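Local structure of alcohol dehydrogenase IV (Corynebacterium glutamicum, 3IV7) at residues 188-191 against 192-196; 313-316 against 317-320; 72-75 against 76-79; 204-207 against 208-211. The protein probably catalyses the NAD(P)H-dependent reduction of maleylacetate to 3-oxoadipate, as a member of the iron-containing alcohol dehydrogenase family. One frame throughout, in Å; residues are numbered along the deposited sequence.

Contact 1. Residues 188-191 against 192-196; sequences DPIN and AVLAA
Ala192 N donates to Asp188 O at 3.0 Å, and Val193, Leu194 and Ala195 repeat the step onto Pro189, Ile190 and Asn191; this is the opening turn of helix 189-211. Side chains follow: Ile190 CG2 meets Leu194 CD1 at 4.3 Å, while Val193 CG1 is pressed to 3.2 Å from Ile190 O.

The turn is set by a capping box. Asp188, the N-cap, receives Asn191 N on the syn side of OD1 at 2.8 Å, 27° out of the carboxylate plane, and the same oxygen takes a weak bond from Ile190 N. In return, Asn191 OD1 accepts from Asp188 N at 2.8 Å in a nearly straight bond (171°). A chi1 of 57° swings the Asn191 amide back to the start of the helix for this.

Farther out, Asp188 OD2 bonds His10 ND1, and Asn191 ND2 is shared by Ser235 OG and Asn186 O. Pro189 and Ile190 pack on Tyr224 of the second subunit.

Both buried polar ends are thus gripped from more than one side, by the helix start and by His10, Ser235 and Asn186, which should fix their rotations. A carboxylate facing the N-H groups of a helix start would probably be stabilised in its ionised form.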
# COMPACT_ATOMS: atom_id res chain seq x y z
N ASP A 188 6.43 -2.28 10.11
CA ASP A 188 5.61 -1.09 10.51
C ASP A 188 4.13 -1.47 10.30
O ASP A 188 3.85 -2.56 9.84
CB ASP A 188 6.04 0.17 9.74
CG ASP A 188 5.70 0.11 8.23
OD1 ASP A 188 4.59 -0.37 7.88
OD2 ASP A 188 6.54 0.61 7.41
N PRO A 189 3.18 -0.58 10.68
CA PRO A 189 1.78 -0.99 10.62
C PRO A 189 1.23 -1.23 9.24
O PRO A 189 0.26 -1.99 9.09
CB PRO A 189 1.03 0.19 11.30
CG PRO A 189 2.02 0.81 12.19
CD PRO A 189 3.37 0.63 11.52
N ILE A 190 1.84 -0.59 8.23
CA ILE A 190 1.38 -0.71 6.85
C ILE A 190 1.89 -2.01 6.24
O ILE A 190 1.09 -2.78 5.71
CB ILE A 190 1.83 0.49 6.00
CG1 ILE A 190 1.20 1.76 6.57
CG2 ILE A 190 1.41 0.27 4.49
CD1 ILE A 190 1.88 3.03 6.18
N ASN A 191 3.20 -2.26 6.29
CA ASN A 191 3.68 -3.53 5.78
C ASN A 191 3.08 -4.72 6.59
O ASN A 191 2.91 -5.81 6.04
CB ASN A 191 5.21 -3.60 5.63
CG ASN A 191 5.98 -3.32 6.92
OD1 ASN A 191 5.72 -3.91 7.95
ND2 ASN A 191 7.03 -2.48 6.81
N ALA A 192 2.74 -4.49 7.86
CA ALA A 192 2.08 -5.49 8.67
C ALA A 192 0.70 -5.84 8.10
O ALA A 192 0.37 -7.02 7.94
CB ALA A 192 1.95 -5.03 10.09
N VAL A 193 -0.12 -4.82 7.81
CA VAL A 193 -1.47 -5.11 7.32
C VAL A 193 -1.40 -5.77 5.94
O VAL A 193 -2.13 -6.74 5.67
CB VAL A 193 -2.38 -3.88 7.32
CG1 VAL A 193 -2.03 -2.97 6.20
CG2 VAL A 193 -3.85 -4.34 7.24
N LEU A 194 -0.45 -5.36 5.12
CA LEU A 194 -0.27 -6.00 3.81
C LEU A 194 0.18 -7.46 3.97
O LEU A 194 -0.31 -8.32 3.28
CB LEU A 194 0.72 -5.21 2.93
CG LEU A 194 0.24 -3.78 2.57
CD1 LEU A 194 1.29 -3.04 1.75
CD2 LEU A 194 -1.11 -3.81 1.83
N ALA A 195 1.12 -7.73 4.89
CA ALA A 195 1.59 -9.08 5.12
C ALA A 195 0.43 -10.00 5.53
O ALA A 195 0.35 -11.10 5.06
CB ALA A 195 2.68 -9.11 6.16
N ALA A 196 -0.48 -9.49 6.37
CA ALA A 196 -1.62 -10.27 6.87
C ALA A 196 -2.63 -10.54 5.74
O ALA A 196 -3.24 -11.59 5.69
CB ALA A 196 -2.30 -9.54 8.00

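Contact 2. Residues 313-316 against 317-320; sequences FEAS and GIAE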
# COMPACT_ATOMS: atom_id res chain seq x y z
N PHE A 313 20.83 -31.32 2.13
CA PHE A 313 21.45 -30.65 3.27
C PHE A 313 21.78 -31.71 4.32
O PHE A 313 21.07 -32.67 4.45
CB PHE A 313 20.50 -29.59 3.84
CG PHE A 313 21.14 -28.70 4.85
CD1 PHE A 313 22.29 -27.99 4.53
CD2 PHE A 313 20.59 -28.55 6.11
CE1 PHE A 313 22.90 -27.17 5.47
CE2 PHE A 313 21.19 -27.70 7.07
CZ PHE A 313 22.33 -27.02 6.76
N GLU A 314 22.91 -31.55 5.00
CA GLU A 314 23.33 -32.49 6.02
C GLU A 314 23.69 -31.75 7.31
O GLU A 314 24.01 -30.55 7.28
CB GLU A 314 24.56 -33.30 5.54
CG GLU A 314 24.46 -33.76 4.09
CD GLU A 314 25.45 -34.81 3.77
OE1 GLU A 314 26.67 -34.52 3.78
OE2 GLU A 314 25.02 -35.95 3.48
N ALA A 315 23.65 -32.47 8.43
CA ALA A 315 23.98 -31.92 9.74
C ALA A 315 25.36 -31.30 9.76
O ALA A 315 25.59 -30.31 10.44
CB ALA A 315 23.89 -33.03 10.82
N SER A 316 26.30 -31.92 9.04
CA SER A 316 27.68 -31.47 9.04
C SER A 316 27.82 -30.05 8.48
O SER A 316 28.80 -29.40 8.75
CB SER A 316 28.57 -32.45 8.24
OG SER A 316 28.14 -32.51 6.90
N GLY A 317 26.85 -29.61 7.70
CA GLY A 317 26.84 -28.24 7.14
C GLY A 317 26.18 -27.16 8.01
O GLY A 317 26.29 -25.96 7.70
N ILE A 318 25.53 -27.55 9.09
CA ILE A 318 24.83 -26.58 9.98
C ILE A 318 25.80 -25.57 10.67
O ILE A 318 25.51 -24.39 10.76
CB ILE A 318 24.01 -27.31 11.03
CG1 ILE A 318 22.82 -28.02 10.37
CG2 ILE A 318 23.53 -26.34 12.14
CD1 ILE A 318 22.11 -29.02 11.29
N ALA A 319 26.94 -26.06 11.18
CA ALA A 319 27.92 -25.17 11.84
C ALA A 319 28.30 -23.99 10.90
O ALA A 319 28.38 -22.84 11.33
CB ALA A 319 29.17 -25.96 12.26
N GLU A 320 28.53 -24.29 9.63
CA GLU A 320 28.87 -23.27 8.65
C GLU A 320 27.67 -22.35 8.36
O GLU A 320 27.82 -21.11 8.30
CB GLU A 320 29.35 -23.92 7.37
CG GLU A 320 29.75 -22.93 6.25
CD GLU A 320 30.19 -23.63 4.97
OE1 GLU A 320 30.21 -24.89 4.95
OE2 GLU A 320 30.51 -22.93 3.97
O HOH W 1 27.46 -28.80 11.84
O HOH W 2 29.70 -26.74 8.86
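Phe313 and Ile318 are brought together by their first torsions: the phenyl CG stands anti to the backbone N (chi1 -170°), reaching forward along the chain, while Ile318 CG1 stands anti to its own carbonyl carbon (chi1 -69°), turning back to meet it. The two side chains cross at about a right angle, with Phe313 CE2 3.7 Å from Ile318 CG1. The ring also comes up against bare backbone, Phe313 CE1 lying 4.1 Å from Gly317 C, in a residue with no side chain to intervene. Farther along the same side chain, Ile318 CD1 comes within 3.8 Å of Ala315 CA.

The backbone coils tightly here through bonds between residues three apart. Gly317 N donates to Glu314 O at 3.0 Å and Ile318 N to Ala315 O at 3.1 Å. Where an alpha-helix would next make direct bonds four residues apart, waters are inserted. Water 1 donates to Ala315 O and accepts from Ala319 N at 2.9 Å; water 2 does the same between Ser316 O and Glu320 N. The entry to helix 318-326 is therefore hydrated on its outer side, where Ala315, Ser316, Ala319 and Glu320 are exposed.

The inner side faces helix 339-351: Ile318 packs on Leu346 and Glu347, and Phe313 on Leu350. Phe313 also makes an edge-to-face stack with Phe252, in the loop between helices 240-250 and 256-271.

Contact 3. Residues 72-75 against 76-79; sequences VPIE and VAER
Pro73 and Val76 form the close-packed half of this helix start, lying side by side and pointing the same way, with Val76 CG2 3.9 Å from Pro73 CB and almost as near to CG. Beside them Val72 CG1 meets Ala77 CB at 4.1 Å. Pro73, at the N-cap position of helix 74-86, has no polar side chain to cap with; instead Pro73 O receives Ala77 N at 3.0 Å in a fairly straight bond (166°), with a second, weak bond from Val76 N. One carbonyl oxygen thus serves two N-H groups of the first turn, one of them weakly.

The other half is looser, charged and turned to solvent, with Glu75, Glu78 and Arg79 all exposed. Ile74 O accepts Glu78 N at 2.8 Å, and the aliphatic part of Glu78 leans over the same carbonyl. Glu75 and Arg79 look like a ready-made ion pair four residues apart, but their charged ends do not meet; Glu75 OE1 and Arg79 NH2 are 6.2 Å apart. Instead, a bend at chi3 (-68°) folds the Arg79 chain back, so that Glu75 O sits over one guanidinium face, 3.5 Å above its centre. That oxygen also accepts Arg79 N at 3.1 Å. Arg79 and Glu78 find their partners elsewhere: Arg79 NH2 in a salt bridge to Glu67, Glu78 OE2 in one to Arg81.

Val72, Val76 and Ala77 turn their apolar side to Leu103 and Ala106 of helix 98-111. The entry to the helix is tied to strand 130-135 of the two-stranded antiparallel sheet, where Val72 and Ile74 both make backbone bonds to Thr134.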
# COMPACT_ATOMS: atom_id res chain seq x y z
N VAL A 72 21.52 -15.40 -11.24
CA VAL A 72 22.01 -14.31 -12.12
C VAL A 72 23.52 -14.10 -12.06
O VAL A 72 24.00 -13.19 -11.38
CB VAL A 72 21.25 -12.97 -11.86
CG1 VAL A 72 21.46 -11.97 -13.05
CG2 VAL A 72 19.76 -13.22 -11.67
N PRO A 73 24.28 -14.97 -12.77
CA PRO A 73 25.70 -14.79 -12.86
C PRO A 73 25.99 -13.47 -13.52
O PRO A 73 25.29 -13.08 -14.44
CB PRO A 73 26.15 -15.94 -13.78
CG PRO A 73 25.10 -16.99 -13.60
CD PRO A 73 23.83 -16.23 -13.39
N ILE A 74 27.06 -12.82 -13.08
CA ILE A 74 27.42 -11.53 -13.56
C ILE A 74 27.70 -11.56 -15.04
O ILE A 74 27.36 -10.62 -15.75
CB ILE A 74 28.64 -10.93 -12.79
CG1 ILE A 74 28.89 -9.46 -13.23
CG2 ILE A 74 29.92 -11.79 -13.02
CD1 ILE A 74 27.64 -8.52 -13.08
N GLU A 75 28.27 -12.67 -15.53
CA GLU A 75 28.56 -12.81 -16.97
C GLU A 75 27.26 -12.87 -17.80
O GLU A 75 27.20 -12.40 -18.93
CB GLU A 75 29.41 -14.05 -17.24
CG GLU A 75 30.80 -14.12 -16.46
CD GLU A 75 30.65 -14.69 -15.03
OE1 GLU A 75 29.52 -15.01 -14.62
OE2 GLU A 75 31.67 -14.82 -14.33
N VAL A 76 26.25 -13.48 -17.25
CA VAL A 76 24.95 -13.56 -17.92
C VAL A 76 24.26 -12.16 -17.88
O VAL A 76 23.70 -11.71 -18.86
CB VAL A 76 24.08 -14.64 -17.25
CG1 VAL A 76 22.63 -14.63 -17.78
CG2 VAL A 76 24.77 -16.05 -17.43
N ALA A 77 24.35 -11.48 -16.74
CA ALA A 77 23.82 -10.13 -16.63
C ALA A 77 24.53 -9.21 -17.64
O ALA A 77 23.88 -8.45 -18.38
CB ALA A 77 23.99 -9.60 -15.21
N GLU A 78 25.86 -9.33 -17.73
CA GLU A 78 26.66 -8.48 -18.64
C GLU A 78 26.30 -8.68 -20.12
O GLU A 78 26.19 -7.70 -20.86
CB GLU A 78 28.17 -8.66 -18.42
CG GLU A 78 28.67 -7.96 -17.15
CD GLU A 78 28.66 -6.44 -17.28
OE1 GLU A 78 29.55 -5.90 -17.93
OE2 GLU A 78 27.76 -5.78 -16.71
N ARG A 79 26.11 -9.94 -20.55
CA ARG A 79 25.60 -10.21 -21.93
C ARG A 79 24.22 -9.60 -22.15
O ARG A 79 24.00 -8.96 -23.16
CB ARG A 79 25.55 -11.71 -22.22
CG ARG A 79 26.91 -12.31 -22.58
CD ARG A 79 26.77 -13.78 -23.03
NE ARG A 79 26.38 -14.68 -21.93
CZ ARG A 79 27.23 -15.22 -21.04
NH1 ARG A 79 28.52 -14.90 -21.05
NH2 ARG A 79 26.79 -16.02 -20.11

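Contact 4. Residues 204-207 against 208-211; sequences QGLP and KIVA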
# COMPACT_ATOMS: atom_id res chain seq x y z
N GLN A 204 -5.99 -19.20 1.65
CA GLN A 204 -7.23 -19.52 0.94
C GLN A 204 -6.92 -20.18 -0.40
O GLN A 204 -7.50 -21.20 -0.75
CB GLN A 204 -8.04 -18.23 0.69
CG GLN A 204 -8.74 -17.68 1.93
CD GLN A 204 -9.91 -18.55 2.37
OE1 GLN A 204 -10.77 -18.96 1.56
NE2 GLN A 204 -9.95 -18.86 3.66
N GLY A 205 -5.92 -19.62 -1.10
CA GLY A 205 -5.61 -20.03 -2.48
C GLY A 205 -4.88 -21.35 -2.67
O GLY A 205 -5.28 -22.17 -3.52
N LEU A 206 -3.84 -21.58 -1.87
CA LEU A 206 -3.01 -22.75 -2.07
C LEU A 206 -3.77 -24.07 -1.95
O LEU A 206 -3.58 -24.94 -2.78
CB LEU A 206 -1.75 -22.71 -1.15
CG LEU A 206 -0.83 -21.47 -1.36
CD1 LEU A 206 0.34 -21.47 -0.39
CD2 LEU A 206 -0.32 -21.36 -2.81
N PRO A 207 -4.67 -24.20 -0.96
CA PRO A 207 -5.38 -25.47 -0.90
C PRO A 207 -6.33 -25.68 -2.10
O PRO A 207 -6.63 -26.83 -2.44
CB PRO A 207 -6.21 -25.36 0.39
CG PRO A 207 -5.50 -24.31 1.22
CD PRO A 207 -4.87 -23.39 0.26
N LYS A 208 -6.86 -24.58 -2.66
CA LYS A 208 -7.76 -24.67 -3.80
C LYS A 208 -6.99 -25.13 -5.07
O LYS A 208 -7.53 -25.82 -5.90
CB LYS A 208 -8.44 -23.33 -4.04
CG LYS A 208 -9.45 -22.92 -2.96
CD LYS A 208 -10.03 -21.56 -3.26
CE LYS A 208 -10.68 -20.92 -2.03
NZ LYS A 208 -11.13 -19.60 -2.32
N ILE A 209 -5.71 -24.75 -5.15
CA ILE A 209 -4.82 -25.17 -6.24
C ILE A 209 -4.49 -26.67 -6.13
O ILE A 209 -4.44 -27.38 -7.15
CB ILE A 209 -3.51 -24.34 -6.27
CG1 ILE A 209 -3.83 -22.88 -6.67
CG2 ILE A 209 -2.45 -24.98 -7.24
CD1 ILE A 209 -2.80 -21.91 -6.32
N VAL A 210 -4.32 -27.16 -4.91
CA VAL A 210 -4.04 -28.61 -4.69
C VAL A 210 -5.29 -29.42 -4.99
O VAL A 210 -5.22 -30.45 -5.63
CB VAL A 210 -3.58 -28.89 -3.24
CG1 VAL A 210 -3.51 -30.39 -2.98
CG2 VAL A 210 -2.20 -28.18 -2.97
N ALA A 211 -6.44 -28.91 -4.55
CA ALA A 211 -7.72 -29.51 -4.86
C ALA A 211 -8.03 -29.51 -6.39
O ALA A 211 -8.68 -30.44 -6.90
CB ALA A 211 -8.87 -28.78 -4.06
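Gly205 O accepts Ile209 N at 3.1 Å and takes a weak bond from Lys208 N at 3.0 Å. Leu206 O is shared likewise, accepting Val210 N at 3.2 Å and, weakly, Ile209 N. Ala211 N closes the series on Pro207 O at 3.0 Å with an N-H...O angle of 162°.

Pro207 accepts in this ladder but cannot donate. Having no N-H, it gives no bond to the preceding turn, and helix 189-211 is kinked there: a proline kink in the last turns of a long helix. Its ring turns to helix 291-301, resting on Leu298 and Ser301.

Among polar side chains, Lys208 dominates. Its chain, extended beyond CG, runs back along the helix and lies on the carbonyl of the previous turn, with CG and CE each 3.4 Å from Gln204 O. Gln204 folds at chi2 (-71°), bringing OE1 to 3.9 Å from Lys208 NZ, a loose polar approach. The ammonium group has stronger partners on helix 216-236, making salt bridges to Glu217 and Glu221; two carboxylates would probably favour its charged form.

Among apolar side chains, Leu206 CD2 touches Ile209 CD1 at 4.3 Å. These two side chains share Ala222 of helix 216-236 as a neighbour, while Val210 packs on Val164 and Val168 of helix 164-181.

Along the chain the order is contact 3, contact 1, contact 4, contact 2. Contacts 1 and 4 share helix 189-211: one caps its beginning, the other lies at its proline-kinked end, with centres about 23 Å apart. Both pack against helix 216-236, so the two helices are held together near both ends of 189-211. Contact 2 opens helix 318-326 in the same helical, C-terminal part of the chain, its centre about 34 Å from those of contacts 1 and 4. Contact 3 starts helix 74-86 in the N-terminal part, which contains the parallel sheet, and lies across the chain's centre from contacts 1 and 4. None touches another; contact 1 alone reaches the second subunit.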